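Esterase/lipase (Lactobacillus rhamnosus, PDB 4N5H) probably hydrolyses carboxylic esters, and may also transfer acyl groups, as an esterase of the alpha/beta hydrolase fold. Local coordinates at residues S153-L164 against N222-P233; F135-T143 against L298-D309. The protein carries 1 engineered substitution. All coordinates share one frame; numbering follows the deposited sequence.

Both contacts belong to one alpha/beta hydrolase domain, their centres about 20 Å apart. Contact 2 sets strand 140-145 of the central sheet against the C-terminal helix 288-311; contact 1 sets helix 147-158 and the start of helix 162-168 against the chain running from helix 223-226 toward strand 235-240. Strand 140-145 leads directly into helix 147-158, and the two contacts touch there, Val155 CG1 lying 4.0 Å from Leu142 CD2. Along the sequence contact 1 is nested within the loop that contact 2 closes. The short connection between that strand and helix holds Ser146, the probable nucleophile of a GxSxG elbow, so both contacts pack elements that flank it.

Contact 1 (S153-L164 against N222-P233); sequences SLVACIQQSAEL and NFSQVVKGLDLP
Cys157 SG stands anti to its own carbonyl carbon (chi1 -68°), which turns the sulfur out of helix 147-158 toward Phe223, whose CG is anti to the backbone N (chi1 179°) and carries the ring back to the helix. SG meets CE1 of Phe223 at 3.5 Å, a sulfur-aromatic contact that approaches the ring obliquely. One turn earlier Ser153 CB lies 3.5 Å from Phe223 CD1, while the hydroxyl of Ser153 is bonded within its own helix to His150 O. Val227 CB lies over one face of the ring, toward its rim, and Leu252 and Val255 of helix 246-258 pack on Phe223. Val226 enters between the two helices of 153-164: its CG2 reaches Leu154 CD1 at 3.9 Å and also touches the sulfur, and its CB meets Leu164 CD1 at 3.8 Å, each leucine crossing the valine at about a right angle. Beyond a type II turn at Val227-Leu230, CD1 of Leu230 rests 3.5 Å from Cys157 O and CD2 lies against Ser161 CB. Leu232 CD2 touches both Cys157 CA and Gln160 CG, the latter 3.7 Å away. Gln160, bent at chi2, folds back so that NE2 donates to Ala156 O (2.8 Å) in the carbonyl plane, near Pro233 CD. Ser161 OG accepts from Leu164 N as the N-cap of the next helix. No hydrogen bond crosses the contact; cohesion comes from largely apolar, mostly buried packing centred on Cys157 and Val226, joining helix 147-158, which follows the probable nucleophile elbow, to the approach to strand 235-240.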
loop_
_atom_site.group_PDB
_atom_site.type_symbol
_atom_site.label_atom_id
_atom_site.label_comp_id
_atom_site.label_asym_id
_atom_site.label_seq_id
_atom_site.Cartn_x
_atom_site.Cartn_y
_atom_site.Cartn_z
ATOM N N SER A 153 6.496 14.959 -32.150
ATOM C CA SER A 153 6.566 15.891 -33.256
ATOM C C SER A 153 7.243 15.203 -34.451
ATOM O O SER A 153 6.837 15.397 -35.589
ATOM C CB SER A 153 7.235 17.230 -32.894
ATOM O OG SER A 153 8.669 17.094 -32.822
ATOM N N LEU A 154 8.263 14.400 -34.140
ATOM C CA LEU A 154 8.945 13.601 -35.228
ATOM C C LEU A 154 8.089 12.509 -35.795
ATOM O O LEU A 154 8.010 12.331 -37.040
ATOM C CB LEU A 154 10.272 13.047 -34.713
ATOM C CG LEU A 154 11.524 13.838 -35.009
ATOM C CD1 LEU A 154 11.473 15.271 -34.458
ATOM C CD2 LEU A 154 12.818 13.159 -34.555
ATOM N N VAL A 155 7.380 11.747 -34.956
ATOM C CA VAL A 155 6.512 10.681 -35.397
ATOM C C VAL A 155 5.420 11.247 -36.344
ATOM O O VAL A 155 5.141 10.706 -37.374
ATOM C CB VAL A 155 5.835 10.017 -34.143
ATOM C CG1 VAL A 155 4.593 9.202 -34.517
ATOM C CG2 VAL A 155 6.806 9.161 -33.412
ATOM N N ALA A 156 4.874 12.438 -36.006
ATOM C CA ALA A 156 3.835 13.086 -36.825
ATOM C C ALA A 156 4.366 13.370 -38.252
ATOM O O ALA A 156 3.631 13.126 -39.206
ATOM C CB ALA A 156 3.393 14.382 -36.203
ATOM N N CYS A 157 5.598 13.768 -38.362
ATOM C CA CYS A 157 6.194 14.033 -39.680
ATOM C C CYS A 157 6.542 12.762 -40.425
ATOM O O CYS A 157 6.266 12.608 -41.639
ATOM C CB CYS A 157 7.458 14.839 -39.506
ATOM S SG CYS A 157 7.169 16.533 -38.903
ATOM N N ILE A 158 7.132 11.827 -39.696
ATOM C CA ILE A 158 7.542 10.544 -40.300
ATOM C C ILE A 158 6.355 9.821 -40.859
ATOM O O ILE A 158 6.423 9.249 -41.951
ATOM C CB ILE A 158 8.351 9.675 -39.330
ATOM C CG1 ILE A 158 9.645 10.368 -38.921
ATOM C CG2 ILE A 158 8.635 8.289 -39.916
ATOM C CD1 ILE A 158 10.247 9.859 -37.642
ATOM N N GLN A 159 5.229 9.817 -40.176
ATOM C CA GLN A 159 4.061 9.156 -40.652
ATOM C C GLN A 159 3.580 9.703 -42.013
ATOM O O GLN A 159 2.880 8.981 -42.717
ATOM C CB GLN A 159 2.972 9.240 -39.570
ATOM C CG GLN A 159 1.581 8.822 -39.988
ATOM C CD GLN A 159 1.415 7.338 -40.285
ATOM O OE1 GLN A 159 2.290 6.543 -39.995
ATOM N NE2 GLN A 159 0.257 6.972 -40.811
ATOM N N GLN A 160 3.912 10.961 -42.354
ATOM C CA GLN A 160 3.434 11.534 -43.582
ATOM C C GLN A 160 4.441 11.371 -44.742
ATOM O O GLN A 160 4.156 11.779 -45.860
ATOM C CB GLN A 160 3.219 13.034 -43.410
ATOM C CG GLN A 160 2.563 13.483 -42.223
ATOM C CD GLN A 160 1.373 12.675 -41.861
ATOM O OE1 GLN A 160 0.636 12.165 -42.739
ATOM N NE2 GLN A 160 1.150 12.534 -40.469
ATOM N N SER A 161 5.645 10.887 -44.483
ATOM C CA SER A 161 6.752 11.012 -45.435
ATOM C C SER A 161 7.421 9.671 -45.729
ATOM O O SER A 161 8.080 9.049 -44.875
ATOM C CB SER A 161 7.821 11.913 -44.915
ATOM O OG SER A 161 9.055 11.825 -45.638
ATOM N N ALA A 162 7.313 9.205 -46.983
ATOM C CA ALA A 162 7.984 7.959 -47.380
ATOM C C ALA A 162 9.517 8.037 -47.187
ATOM O O ALA A 162 10.153 7.072 -46.707
ATOM C CB ALA A 162 7.717 7.660 -48.867
ATOM N N GLU A 163 10.098 9.181 -47.489
ATOM C CA GLU A 163 11.516 9.347 -47.353
ATOM C C GLU A 163 11.953 9.213 -45.863
ATOM O O GLU A 163 13.007 8.654 -45.539
ATOM C CB GLU A 163 11.955 10.705 -47.888
ATOM C CG GLU A 163 13.458 10.938 -47.804
ATOM N N LEU A 164 11.206 9.866 -44.965
ATOM C CA LEU A 164 11.583 9.751 -43.517
ATOM C C LEU A 164 11.301 8.381 -42.985
ATOM O O LEU A 164 12.007 7.888 -42.172
ATOM C CB LEU A 164 10.843 10.779 -42.710
ATOM C CG LEU A 164 11.217 12.247 -42.954
ATOM C CD1 LEU A 164 10.361 13.053 -42.035
ATOM C CD2 LEU A 164 12.675 12.513 -42.718
ATOM N N ASN A 222 15.753 17.467 -35.288
ATOM C CA ASN A 222 14.944 18.626 -34.904
ATOM C C ASN A 222 13.690 18.646 -35.704
ATOM O O ASN A 222 13.644 18.310 -36.891
ATOM C CB ASN A 222 15.743 19.914 -35.099
ATOM C CG ASN A 222 16.986 19.970 -34.257
ATOM O OD1 ASN A 222 16.961 20.389 -33.112
ATOM N ND2 ASN A 222 18.110 19.495 -34.821
ATOM N N PHE A 223 12.579 19.042 -35.093
ATOM C CA PHE A 223 11.338 19.202 -35.868
ATOM C C PHE A 223 11.528 20.069 -37.099
ATOM O O PHE A 223 10.933 19.812 -38.139
ATOM C CB PHE A 223 10.224 19.753 -34.954
ATOM C CG PHE A 223 8.939 19.962 -35.636
ATOM C CD1 PHE A 223 8.108 18.901 -35.846
ATOM C CD2 PHE A 223 8.524 21.230 -35.983
ATOM C CE1 PHE A 223 6.900 19.035 -36.499
ATOM C CE2 PHE A 223 7.309 21.407 -36.600
ATOM C CZ PHE A 223 6.501 20.293 -36.864
ATOM N N SER A 224 12.289 21.148 -36.973
ATOM C CA SER A 224 12.523 22.043 -38.078
ATOM C C SER A 224 13.162 21.296 -39.271
ATOM O O SER A 224 13.085 21.815 -40.373
ATOM C CB SER A 224 13.446 23.162 -37.653
ATOM O OG SER A 224 14.681 22.751 -37.103
ATOM N N GLN A 225 13.840 20.151 -39.012
ATOM C CA GLN A 225 14.454 19.343 -40.097
ATOM C C GLN A 225 13.525 18.353 -40.679
ATOM O O GLN A 225 13.712 17.965 -41.814
ATOM C CB GLN A 225 15.684 18.635 -39.604
ATOM C CG GLN A 225 16.822 19.521 -39.297
ATOM C CD GLN A 225 17.837 18.925 -38.414
ATOM O OE1 GLN A 225 17.577 18.258 -37.432
ATOM N NE2 GLN A 225 19.102 19.239 -38.737
ATOM N N VAL A 226 12.502 17.861 -39.952
ATOM C CA VAL A 226 11.571 16.903 -40.532
ATOM C C VAL A 226 10.256 17.486 -41.049
ATOM O O VAL A 226 9.547 16.832 -41.774
ATOM C CB VAL A 226 11.312 15.736 -39.502
ATOM C CG1 VAL A 226 12.583 14.921 -39.292
ATOM C CG2 VAL A 226 10.870 16.275 -38.168
ATOM N N VAL A 227 9.979 18.750 -40.738
ATOM C CA VAL A 227 8.723 19.393 -41.080
ATOM C C VAL A 227 8.599 19.747 -42.575
ATOM O O VAL A 227 7.483 19.803 -43.117
ATOM C CB VAL A 227 8.507 20.677 -40.209
ATOM C CG1 VAL A 227 9.532 21.760 -40.537
ATOM C CG2 VAL A 227 7.135 21.215 -40.389
ATOM N N LYS A 228 9.741 19.904 -43.212
ATOM C CA LYS A 228 9.843 20.578 -44.556
ATOM C C LYS A 228 9.072 19.818 -45.583
ATOM O O LYS A 228 9.284 18.604 -45.763
ATOM C CB LYS A 228 11.303 20.672 -44.981
ATOM C CG LYS A 228 12.187 21.453 -43.997
ATOM C CD LYS A 228 13.671 21.485 -44.389
ATOM C CE LYS A 228 14.251 20.093 -44.800
ATOM N NZ LYS A 228 15.249 19.391 -43.885
ATOM N N GLY A 229 8.073 20.455 -46.180
ATOM C CA GLY A 229 7.464 19.958 -47.398
ATOM C C GLY A 229 6.263 19.080 -47.200
ATOM O O GLY A 229 5.823 18.440 -48.117
ATOM N N LEU A 230 5.762 18.954 -45.943
ATOM C CA LEU A 230 4.798 17.933 -45.678
ATOM C C LEU A 230 3.485 18.522 -45.352
ATOM O O LEU A 230 3.427 19.636 -44.772
ATOM C CB LEU A 230 5.270 17.117 -44.462
ATOM C CG LEU A 230 6.552 16.354 -44.608
ATOM C CD1 LEU A 230 6.826 15.634 -43.283
ATOM C CD2 LEU A 230 6.502 15.348 -45.756
ATOM N N ASP A 231 2.418 17.811 -45.658
ATOM C CA ASP A 231 1.119 18.247 -45.227
ATOM C C ASP A 231 0.828 17.489 -43.934
ATOM O O ASP A 231 0.716 16.247 -43.902
ATOM C CB ASP A 231 0.053 17.949 -46.247
ATOM C CG ASP A 231 0.105 18.886 -47.450
ATOM O OD1 ASP A 231 0.750 19.958 -47.411
ATOM O OD2 ASP A 231 -0.544 18.504 -48.420
ATOM N N LEU A 232 0.736 18.268 -42.881
ATOM C CA LEU A 232 0.684 17.741 -41.484
ATOM C C LEU A 232 -0.722 17.884 -40.887
ATOM O O LEU A 232 -1.493 18.766 -41.217
ATOM C CB LEU A 232 1.769 18.438 -40.598
ATOM C CG LEU A 232 3.200 18.129 -40.979
ATOM C CD1 LEU A 232 4.140 19.024 -40.244
ATOM C CD2 LEU A 232 3.652 16.641 -40.727
ATOM N N PRO A 233 -0.992 17.069 -39.840
ATOM C CA PRO A 233 -2.139 17.378 -39.054
ATOM C C PRO A 233 -1.987 18.715 -38.329
ATOM O O PRO A 233 -0.859 19.240 -38.151
ATOM C CB PRO A 233 -2.169 16.200 -38.015
ATOM C CG PRO A 233 -0.845 15.634 -38.039
ATOM C CD PRO A 233 -0.148 16.009 -39.290
#

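Contact 2 (F135-T143 against L298-D309); sequences FDLDHVLLT and LRTFDALSKQQD
His139 and Asp309 join an interior strand of the alpha/beta hydrolase sheet, at the corner that leads into it, to the C-terminal helix 288-311. The axes of 140-143 and 298-309 run roughly antiparallel, 144° between their directions and 9.3 Å apart at closest approach. The polar contacts gather at the corner. His139 NE2 donates to Asp309 OD1 (2.7 Å), on the syn side of a carboxylate turned 79° from the ring. At the other ring nitrogen, ND1 donates nearly straight to Asp136 OD2 (2.8 Å), again on a syn side. Held at both nitrogens, the imidazole has its rotation fixed, and two carboxylates would probably stabilise positive charge on it. Asp136 OD1 accepts from the backbone N of Asp138 in an Asx turn. Gln308, extended beyond CG, points NE2 at Asp138 O (2.9 Å), which lies in the amide plane, though the donor sits above the carbonyl plane; a water bridges the same carbonyl to Gln308 OE1. The apolar contacts follow along the strand. Phe301 CG is anti to its backbone N (chi1 172°), which sends the ring against the strand, and Leu141 CB sits over its centre, 3.6 Å from the centroid, a CH-pi contact. Leu141 CD2 continues to Leu298 CD2 at 4.1 Å, and Leu141 also packs on Leu179 and Ala181 of the neighbouring strand. Between the two groups, Ser305 CB comes obliquely to His139 CD2, while its OG donates to Phe301 O. At its rim the Phe301 ring meets a backbone oxygen: CZ lies 3.4 Å from His139 O, close to the ring plane.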
loop_
_atom_site.group_PDB
_atom_site.type_symbol
_atom_site.label_atom_id
_atom_site.label_comp_id
_atom_site.label_asym_id
_atom_site.label_seq_id
_atom_site.Cartn_x
_atom_site.Cartn_y
_atom_site.Cartn_z
ATOM N N PHE A 135 -10.699 0.770 -29.204
ATOM C CA PHE A 135 -10.092 1.949 -29.777
ATOM C C PHE A 135 -10.709 2.318 -31.138
ATOM O O PHE A 135 -10.645 1.521 -32.107
ATOM C CB PHE A 135 -8.576 1.734 -29.997
ATOM C CG PHE A 135 -7.790 1.759 -28.716
ATOM C CD1 PHE A 135 -7.881 0.711 -27.785
ATOM C CD2 PHE A 135 -7.043 2.892 -28.350
ATOM C CE1 PHE A 135 -7.242 0.777 -26.553
ATOM C CE2 PHE A 135 -6.462 3.000 -27.111
ATOM C CZ PHE A 135 -6.539 1.940 -26.220
ATOM N N ASP A 136 -11.182 3.572 -31.207
ATOM C CA ASP A 136 -11.586 4.154 -32.468
ATOM C C ASP A 136 -10.425 4.798 -33.098
ATOM O O ASP A 136 -9.960 5.869 -32.606
ATOM C CB ASP A 136 -12.730 5.138 -32.200
ATOM C CG ASP A 136 -13.059 6.017 -33.403
ATOM O OD1 ASP A 136 -12.589 5.751 -34.536
ATOM O OD2 ASP A 136 -13.745 6.998 -33.113
ATOM N N LEU A 137 -9.828 4.179 -34.112
ATOM C CA LEU A 137 -8.680 4.739 -34.735
ATOM C C LEU A 137 -8.953 5.709 -35.914
ATOM O O LEU A 137 -8.027 6.155 -36.555
ATOM C CB LEU A 137 -7.779 3.616 -35.188
ATOM C CG LEU A 137 -7.199 2.754 -34.043
ATOM C CD1 LEU A 137 -6.319 1.639 -34.646
ATOM C CD2 LEU A 137 -6.370 3.621 -33.045
ATOM N N ASP A 138 -10.219 6.075 -36.104
ATOM C CA ASP A 138 -10.531 7.148 -37.051
ATOM C C ASP A 138 -10.325 8.517 -36.436
ATOM O O ASP A 138 -10.206 9.529 -37.153
ATOM C CB ASP A 138 -11.952 6.992 -37.555
ATOM C CG ASP A 138 -12.114 5.803 -38.517
ATOM O OD1 ASP A 138 -11.099 5.378 -39.135
ATOM O OD2 ASP A 138 -13.219 5.343 -38.579
ATOM N N HIS A 139 -10.270 8.571 -35.108
ATOM C CA HIS A 139 -10.104 9.792 -34.384
ATOM C C HIS A 139 -9.013 9.540 -33.367
ATOM O O HIS A 139 -9.290 8.918 -32.331
ATOM C CB HIS A 139 -11.353 10.134 -33.691
ATOM C CG HIS A 139 -12.553 10.268 -34.602
ATOM N ND1 HIS A 139 -13.543 9.307 -34.623
ATOM C CD2 HIS A 139 -12.869 11.152 -35.598
ATOM C CE1 HIS A 139 -14.436 9.582 -35.565
ATOM N NE2 HIS A 139 -14.087 10.724 -36.130
ATOM N N VAL A 140 -7.834 10.132 -33.645
ATOM C CA VAL A 140 -6.604 9.825 -32.877
ATOM C C VAL A 140 -5.949 11.129 -32.463
ATOM O O VAL A 140 -5.530 11.946 -33.282
ATOM C CB VAL A 140 -5.616 8.947 -33.612
ATOM C CG1 VAL A 140 -4.349 8.652 -32.765
ATOM C CG2 VAL A 140 -6.289 7.627 -34.012
ATOM N N LEU A 141 -5.745 11.275 -31.154
ATOM C CA LEU A 141 -4.957 12.357 -30.592
ATOM C C LEU A 141 -3.560 11.782 -30.189
ATOM O O LEU A 141 -3.523 10.867 -29.359
ATOM C CB LEU A 141 -5.598 12.915 -29.363
ATOM C CG LEU A 141 -4.826 13.889 -28.471
ATOM C CD1 LEU A 141 -4.234 15.033 -29.230
ATOM C CD2 LEU A 141 -5.647 14.387 -27.299
ATOM N N LEU A 142 -2.497 12.287 -30.781
ATOM C CA LEU A 142 -1.128 11.934 -30.430
ATOM C C LEU A 142 -0.598 13.014 -29.510
ATOM O O LEU A 142 -0.679 14.227 -29.884
ATOM C CB LEU A 142 -0.277 11.846 -31.633
ATOM C CG LEU A 142 1.188 11.459 -31.387
ATOM C CD1 LEU A 142 1.312 10.068 -30.832
ATOM C CD2 LEU A 142 2.002 11.634 -32.648
ATOM N N THR A 143 -0.085 12.651 -28.321
ATOM C CA THR A 143 0.432 13.639 -27.389
ATOM C C THR A 143 1.696 13.162 -26.777
ATOM O O THR A 143 1.893 11.962 -26.698
ATOM C CB THR A 143 -0.575 14.056 -26.366
ATOM O OG1 THR A 143 -0.112 15.226 -25.708
ATOM C CG2 THR A 143 -0.767 12.972 -25.370
ATOM N N LEU A 298 -8.690 18.066 -25.069
ATOM C CA LEU A 298 -9.657 17.030 -25.480
ATOM C C LEU A 298 -10.782 17.704 -26.287
ATOM O O LEU A 298 -11.258 17.111 -27.300
ATOM C CB LEU A 298 -10.224 16.256 -24.304
ATOM C CG LEU A 298 -9.131 15.388 -23.638
ATOM C CD1 LEU A 298 -9.760 14.846 -22.346
ATOM C CD2 LEU A 298 -8.625 14.252 -24.524
ATOM N N ARG A 299 -11.137 18.918 -25.888
ATOM C CA ARG A 299 -12.187 19.630 -26.677
ATOM C C ARG A 299 -11.703 20.061 -28.065
ATOM O O ARG A 299 -12.518 20.037 -29.022
ATOM C CB ARG A 299 -12.759 20.811 -25.935
ATOM C CG ARG A 299 -13.562 20.464 -24.697
ATOM C CD ARG A 299 -14.672 19.434 -24.889
ATOM N NE ARG A 299 -14.343 17.965 -24.815
ATOM C CZ ARG A 299 -14.233 17.278 -23.691
ATOM N NH1 ARG A 299 -14.367 17.949 -22.513
ATOM N NH2 ARG A 299 -13.995 15.965 -23.671
ATOM N N THR A 300 -10.433 20.434 -28.220
ATOM C CA THR A 300 -9.880 20.757 -29.497
ATOM C C THR A 300 -9.935 19.502 -30.358
ATOM O O THR A 300 -10.322 19.551 -31.576
ATOM C CB THR A 300 -8.462 21.265 -29.323
ATOM O OG1 THR A 300 -8.502 22.423 -28.497
ATOM C CG2 THR A 300 -7.767 21.598 -30.667
ATOM N N PHE A 301 -9.510 18.384 -29.766
ATOM C CA PHE A 301 -9.528 17.074 -30.450
ATOM C C PHE A 301 -10.938 16.746 -30.923
ATOM O O PHE A 301 -11.149 16.334 -32.047
ATOM C CB PHE A 301 -8.985 16.007 -29.460
ATOM C CG PHE A 301 -9.098 14.580 -29.891
ATOM C CD1 PHE A 301 -8.876 14.195 -31.193
ATOM C CD2 PHE A 301 -9.278 13.581 -28.931
ATOM C CE1 PHE A 301 -8.895 12.859 -31.523
ATOM C CE2 PHE A 301 -9.292 12.210 -29.267
ATOM C CZ PHE A 301 -9.142 11.865 -30.588
ATOM N N ASP A 302 -11.871 16.893 -30.040
ATOM C CA ASP A 302 -13.284 16.566 -30.338
ATOM C C ASP A 302 -13.783 17.484 -31.462
ATOM O O ASP A 302 -14.523 16.996 -32.335
ATOM C CB ASP A 302 -14.183 16.836 -29.144
ATOM C CG ASP A 302 -14.001 15.841 -27.989
ATOM O OD1 ASP A 302 -13.354 14.782 -28.162
ATOM O OD2 ASP A 302 -14.671 16.074 -26.979
ATOM N N ALA A 303 -13.420 18.740 -31.440
ATOM C CA ALA A 303 -13.895 19.654 -32.495
ATOM C C ALA A 303 -13.346 19.259 -33.883
ATOM O O ALA A 303 -14.077 19.232 -34.862
ATOM C CB ALA A 303 -13.561 21.060 -32.161
ATOM N N LEU A 304 -12.055 18.877 -33.945
ATOM C CA LEU A 304 -11.393 18.446 -35.135
ATOM C C LEU A 304 -12.012 17.135 -35.582
ATOM O O LEU A 304 -12.151 16.939 -36.810
ATOM C CB LEU A 304 -9.938 18.362 -35.000
ATOM C CG LEU A 304 -9.222 19.658 -34.844
ATOM C CD1 LEU A 304 -7.803 19.544 -34.280
ATOM C CD2 LEU A 304 -9.165 20.382 -36.202
ATOM N N SER A 305 -12.386 16.242 -34.631
ATOM C CA SER A 305 -12.972 14.947 -34.951
ATOM C C SER A 305 -14.361 15.151 -35.604
ATOM O O SER A 305 -14.703 14.419 -36.521
ATOM C CB SER A 305 -13.120 14.086 -33.727
ATOM O OG SER A 305 -11.800 13.719 -33.277
ATOM N N LYS A 306 -15.136 16.062 -35.028
ATOM C CA LYS A 306 -16.504 16.353 -35.499
ATOM C C LYS A 306 -16.428 16.931 -36.891
ATOM O O LYS A 306 -17.245 16.637 -37.776
ATOM C CB LYS A 306 -17.196 17.376 -34.579
ATOM C CG LYS A 306 -17.792 16.744 -33.307
ATOM N N GLN A 307 -15.501 17.798 -37.116
ATOM C CA GLN A 307 -15.335 18.385 -38.447
ATOM C C GLN A 307 -14.989 17.338 -39.456
ATOM O O GLN A 307 -15.486 17.357 -40.615
ATOM C CB GLN A 307 -14.272 19.477 -38.503
ATOM C CG GLN A 307 -14.666 20.696 -37.715
ATOM C CD GLN A 307 -13.503 21.618 -37.327
ATOM O OE1 GLN A 307 -12.438 21.669 -37.978
ATOM N NE2 GLN A 307 -13.735 22.402 -36.278
ATOM N N GLN A 308 -14.114 16.433 -39.060
ATOM C CA GLN A 308 -13.757 15.302 -39.949
ATOM C C GLN A 308 -15.037 14.486 -40.254
ATOM O O GLN A 308 -15.332 14.121 -41.421
ATOM C CB GLN A 308 -12.705 14.449 -39.281
ATOM C CG GLN A 308 -12.315 13.242 -40.061
ATOM C CD GLN A 308 -11.433 12.322 -39.192
ATOM O OE1 GLN A 308 -10.400 12.717 -38.712
ATOM N NE2 GLN A 308 -11.910 11.144 -38.932
ATOM N N ASP A 309 -15.847 14.182 -39.251
ATOM C CA ASP A 309 -17.047 13.376 -39.492
ATOM C C ASP A 309 -18.080 14.080 -40.438
ATOM O O ASP A 309 -18.764 13.409 -41.248
ATOM C CB ASP A 309 -17.814 13.106 -38.168
ATOM C CG ASP A 309 -17.026 12.192 -37.210
ATOM O OD1 ASP A 309 -16.077 11.515 -37.722
ATOM O OD2 ASP A 309 -17.380 12.212 -36.006
HETATM O O HOH W 1 -8.183 11.507 -38.122
#